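Local structure of extracellular sialidase/neuraminidase, putative (Aspergillus fumigatus, 2XZK) at residues V307-D312 with W379-P384. The protein probably acts as a secreted exo-sialidase that hydrolyses terminal sialic acids from glycans, apparently preferring KDN. Numbering follows the deposited sequence.
Sequences VRISYD and WILNGP. With K99 ((2R,3R,4R,5R,6S)-2,3-bis(fluoranyl)-4,5-bis(oxidanyl)-6-[(1R,2R)-1,2,3-tris(oxidanyl)propyl]oxane-2-carboxylic acid), chain E.
Tyr311 points its hydroxyl end at Leu381, with OH 3.2 Å from CD2, while Ile309 CG2 lies 3.7 Å above one face of its ring, offset toward the rim. The CD2–CE2 edge of that ring borders the bound difluoro-KDN (K99), whose C4 and carboxylate O1A sit near the ring plane. Trp379 presents an edge instead: its CZ3 lies 4.1 Å from Val307 CG1. Between the two rings, aliphatic branches fill the contact. Ile380 has CG1 beside its own backbone N (chi1 -53°) and an extended end, which sets CD1 against both methyls of Val307; its CG1 approaches Val307 CG1 to 3.8 Å, the two side chains crossing nearly at right angles. Ile309 CD1 reaches between Ile380 CG2 and Leu381 CD2, 3.9 Å from the latter. Phe375 also touches Val307 and Ile380, and Asp3 hydrogen-bonds the Tyr311 hydroxyl. The contact thus packs strand 305-310 of one beta-propeller blade against helix 377-381, which follows strand 368-375 of another. Beyond the apolar patch, Tyr311 N donates a nearly straight bond to K99 O4 (2.9 Å, 169°), and K99 O5 donates to Asp312 OD1 at 2.7 Å. No hydrogen bond joins the two segments, so cohesion here rests on dispersion and burial of hydrocarbon, whereas polar groups at the strand's end hold the sugar.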
ATOM      1  N   VAL A 307       1.690  14.820  -1.659  1.00  7.75           N
ATOM      2  CA  VAL A 307       1.929  14.455  -0.257  1.00  7.53           C
ATOM      3  C   VAL A 307       1.573  15.644   0.655  1.00  8.02           C
ATOM      4  O   VAL A 307       1.932  16.790   0.349  1.00  8.67           O
ATOM      5  CB  VAL A 307       3.386  13.927  -0.036  1.00  7.78           C
ATOM      6  CG1 VAL A 307       4.445  15.025  -0.218  1.00  7.35           C
ATOM      7  CG2 VAL A 307       3.530  13.256   1.330  1.00  7.10           C
ATOM      8  N   ARG A 308       0.853  15.377   1.742  1.00  7.76           N
ATOM      9  CA  ARG A 308       0.346  16.422   2.631  1.00  7.55           C
ATOM     10  C   ARG A 308       0.606  16.128   4.102  1.00  8.32           C
ATOM     11  O   ARG A 308       0.805  14.972   4.484  1.00  7.43           O
ATOM     12  CB  ARG A 308      -1.162  16.544   2.479  1.00  7.84           C
ATOM     13  CG  ARG A 308      -1.684  16.756   1.079  1.00  6.99           C
ATOM     14  CD  ARG A 308      -3.184  16.660   1.175  1.00  7.19           C
ATOM     15  NE  ARG A 308      -3.902  16.687  -0.090  1.00  9.99           N
ATOM     16  CZ  ARG A 308      -4.547  17.747  -0.576  1.00 10.01           C
ATOM     17  NH1 ARG A 308      -4.518  18.925   0.065  1.00 11.67           N
ATOM     18  NH2 ARG A 308      -5.236  17.632  -1.704  1.00  9.86           N
ATOM     19  N   ILE A 309       0.543  17.178   4.922  1.00  7.94           N
ATOM     20  CA  ILE A 309       0.713  17.068   6.363  1.00  8.71           C
ATOM     21  C   ILE A 309      -0.526  17.648   7.058  1.00  9.10           C
ATOM     22  O   ILE A 309      -1.036  18.704   6.650  1.00 10.41           O
ATOM     23  CB  ILE A 309       1.972  17.833   6.843  1.00  8.41           C
ATOM     24  CG1 ILE A 309       3.223  17.374   6.093  1.00  8.73           C
ATOM     25  CG2 ILE A 309       2.169  17.673   8.356  1.00 10.57           C
ATOM     26  CD1 ILE A 309       4.440  18.315   6.248  1.00  9.66           C
ATOM     27  N   SER A 310      -1.022  16.942   8.078  1.00  9.89           N
ATOM     28  CA  SER A 310      -2.032  17.507   8.993  1.00 10.22           C
ATOM     29  C   SER A 310      -1.400  17.648  10.368  1.00 10.65           C
ATOM     30  O   SER A 310      -0.718  16.741  10.845  1.00 11.46           O
ATOM     31  CB  SER A 310      -3.270  16.618   9.120  1.00 10.67           C
ATOM     32  OG  SER A 310      -4.199  17.185  10.050  1.00 10.62           O
ATOM     33  N   TYR A 311      -1.654  18.785  11.008  1.00 10.75           N
ATOM     34  CA  TYR A 311      -1.183  19.046  12.367  1.00 11.40           C
ATOM     35  C   TYR A 311      -2.326  18.891  13.366  1.00 11.82           C
ATOM     36  O   TYR A 311      -2.128  19.055  14.577  1.00 12.61           O
ATOM     37  CB  TYR A 311      -0.632  20.476  12.449  1.00 11.38           C
ATOM     38  CG  TYR A 311       0.529  20.677  11.515  1.00 11.22           C
ATOM     39  CD1 TYR A 311       1.816  20.356  11.919  1.00 12.72           C
ATOM     40  CD2 TYR A 311       0.334  21.161  10.220  1.00 12.11           C
ATOM     41  CE1 TYR A 311       2.888  20.518  11.071  1.00 11.59           C
ATOM     42  CE2 TYR A 311       1.410  21.340   9.348  1.00 12.72           C
ATOM     43  CZ  TYR A 311       2.677  21.013   9.786  1.00 11.16           C
ATOM     44  OH  TYR A 311       3.740  21.173   8.943  1.00 11.79           O
ATOM     45  N   ASP A 312      -3.505  18.567  12.852  1.00 11.91           N
ATOM     46  CA  ASP A 312      -4.723  18.442  13.668  1.00 12.73           C
ATOM     47  C   ASP A 312      -4.730  17.164  14.483  1.00 12.74           C
ATOM     48  O   ASP A 312      -4.290  16.123  14.010  1.00 13.31           O
ATOM     49  CB  ASP A 312      -5.952  18.489  12.783  1.00 13.11           C
ATOM     50  CG  ASP A 312      -6.190  19.864  12.205  1.00 14.59           C
ATOM     51  OD1 ASP A 312      -5.702  20.861  12.794  1.00 18.33           O
ATOM     52  OD2 ASP A 312      -6.871  19.957  11.162  1.00 15.91           O
ATOM     53  N   TRP A 379      11.276  19.223   2.636  1.00  7.71           N
ATOM     54  CA  TRP A 379      10.973  19.181   1.212  1.00  7.71           C
ATOM     55  C   TRP A 379       9.484  19.429   0.971  1.00  7.93           C
ATOM     56  O   TRP A 379       9.117  20.221   0.093  1.00  7.71           O
ATOM     57  CB  TRP A 379      11.432  17.876   0.558  1.00  7.91           C
ATOM     58  CG  TRP A 379      11.153  17.875  -0.919  1.00  7.22           C
ATOM     59  CD1 TRP A 379      11.945  18.410  -1.902  1.00  6.60           C
ATOM     60  CD2 TRP A 379       9.995  17.344  -1.580  1.00  7.17           C
ATOM     61  NE1 TRP A 379      11.349  18.251  -3.134  1.00  7.39           N
ATOM     62  CE2 TRP A 379      10.159  17.588  -2.968  1.00  7.48           C
ATOM     63  CE3 TRP A 379       8.833  16.688  -1.139  1.00  7.42           C
ATOM     64  CZ2 TRP A 379       9.199  17.189  -3.919  1.00  9.33           C
ATOM     65  CZ3 TRP A 379       7.881  16.293  -2.089  1.00  7.97           C
ATOM     66  CH2 TRP A 379       8.066  16.556  -3.456  1.00  9.44           C
ATOM     67  N   ILE A 380       8.622  18.792   1.770  1.00  7.70           N
ATOM     68  CA  ILE A 380       7.180  19.032   1.624  1.00  7.97           C
ATOM     69  C   ILE A 380       6.837  20.488   1.939  1.00  8.55           C
ATOM     70  O   ILE A 380       6.078  21.117   1.214  1.00  8.48           O
ATOM     71  CB  ILE A 380       6.340  18.139   2.544  1.00  7.99           C
ATOM     72  CG1 ILE A 380       6.721  16.661   2.366  1.00  7.81           C
ATOM     73  CG2 ILE A 380       4.830  18.380   2.301  1.00  8.34           C
ATOM     74  CD1 ILE A 380       6.102  15.741   3.434  1.00  8.00           C
ATOM     75  N   LEU A 381       7.404  21.005   3.028  1.00  8.87           N
ATOM     76  CA  LEU A 381       7.022  22.326   3.558  1.00  9.24           C
ATOM     77  C   LEU A 381       7.525  23.497   2.713  1.00  9.77           C
ATOM     78  O   LEU A 381       6.961  24.589   2.757  1.00 10.92           O
ATOM     79  CB  LEU A 381       7.519  22.476   5.004  1.00  8.84           C
ATOM     80  CG  LEU A 381       6.842  21.574   6.053  1.00  8.13           C
ATOM     81  CD1 LEU A 381       7.718  21.478   7.297  1.00 10.09           C
ATOM     82  CD2 LEU A 381       5.443  22.054   6.388  1.00 10.42           C
ATOM     83  N   ASN A 382       8.584  23.256   1.946  1.00  9.66           N
ATOM     84  CA  ASN A 382       9.166  24.283   1.090  1.00 10.14           C
ATOM     85  C   ASN A 382       8.613  24.240  -0.326  1.00  9.66           C
ATOM     86  O   ASN A 382       9.112  24.915  -1.225  1.00  9.64           O
ATOM     87  CB  ASN A 382      10.696  24.180   1.115  1.00 10.29           C
ATOM     88  CG  ASN A 382      11.291  24.786   2.378  1.00 11.31           C
ATOM     89  OD1 ASN A 382      11.254  26.005   2.569  1.00 14.50           O
ATOM     90  ND2 ASN A 382      11.829  23.939   3.257  1.00 12.24           N
ATOM     91  N   GLY A 383       7.544  23.468  -0.501  1.00 10.10           N
ATOM     92  CA  GLY A 383       6.809  23.411  -1.757  1.00 10.45           C
ATOM     93  C   GLY A 383       6.220  24.767  -2.126  1.00 11.32           C
ATOM     94  O   GLY A 383       5.843  25.532  -1.240  1.00 11.87           O
ATOM     95  N   PRO A 384       6.122  25.054  -3.436  1.00 12.11           N
ATOM     96  CA  PRO A 384       5.761  26.381  -3.939  1.00 12.80           C
ATOM     97  C   PRO A 384       4.272  26.683  -3.858  1.00 14.42           C
ATOM     98  O   PRO A 384       3.873  27.820  -4.059  1.00 12.95           O
ATOM     99  CB  PRO A 384       6.198  26.325  -5.410  1.00 13.47           C
ATOM    100  CG  PRO A 384       6.098  24.889  -5.775  1.00 12.28           C
ATOM    101  CD  PRO A 384       6.497  24.140  -4.533  1.00 12.62           C
TER
HETATM  102  O1A K99 E 502      -0.836  23.492   8.068  1.00 22.74           O
HETATM  103  C1  K99 E 502      -1.779  24.262   7.778  1.00 23.21           C
HETATM  104  O1B K99 E 502      -1.683  25.506   7.676  1.00 25.67           O
HETATM  105  C2  K99 E 502      -3.183  23.663   7.500  1.00 21.82           C
HETATM  106  C3  K99 E 502      -3.311  22.177   7.887  1.00 20.18           C
HETATM  107  F1  K99 E 502      -4.496  21.680   7.350  1.00 21.53           F
HETATM  108  C4  K99 E 502      -3.265  21.962   9.412  1.00 19.99           C
HETATM  109  O4  K99 E 502      -3.491  20.600   9.738  1.00 16.16           O
HETATM  110  O6  K99 E 502      -4.213  24.389   8.230  1.00 22.20           O
HETATM  111  C6  K99 E 502      -4.065  24.280   9.690  1.00 22.99           C
HETATM  112  C5  K99 E 502      -4.312  22.826  10.112  1.00 20.94           C
HETATM  113  O5  K99 E 502      -4.178  22.682  11.529  1.00 21.09           O
HETATM  114  C7  K99 E 502      -4.969  25.251  10.452  1.00 25.81           C
HETATM  115  O7  K99 E 502      -6.233  25.298   9.782  1.00 26.54           O
HETATM  116  C8  K99 E 502      -4.319  26.655  10.588  1.00 28.26           C
HETATM  117  O8  K99 E 502      -3.862  27.107   9.314  1.00 29.76           O
HETATM  118  C9  K99 E 502      -3.119  26.690  11.565  1.00 29.79           C
HETATM  119  O9  K99 E 502      -3.554  26.709  12.938  1.00 31.22           O
HETATM  120  F2  K99 E 502      -3.447  23.775   6.188  1.00 21.65           F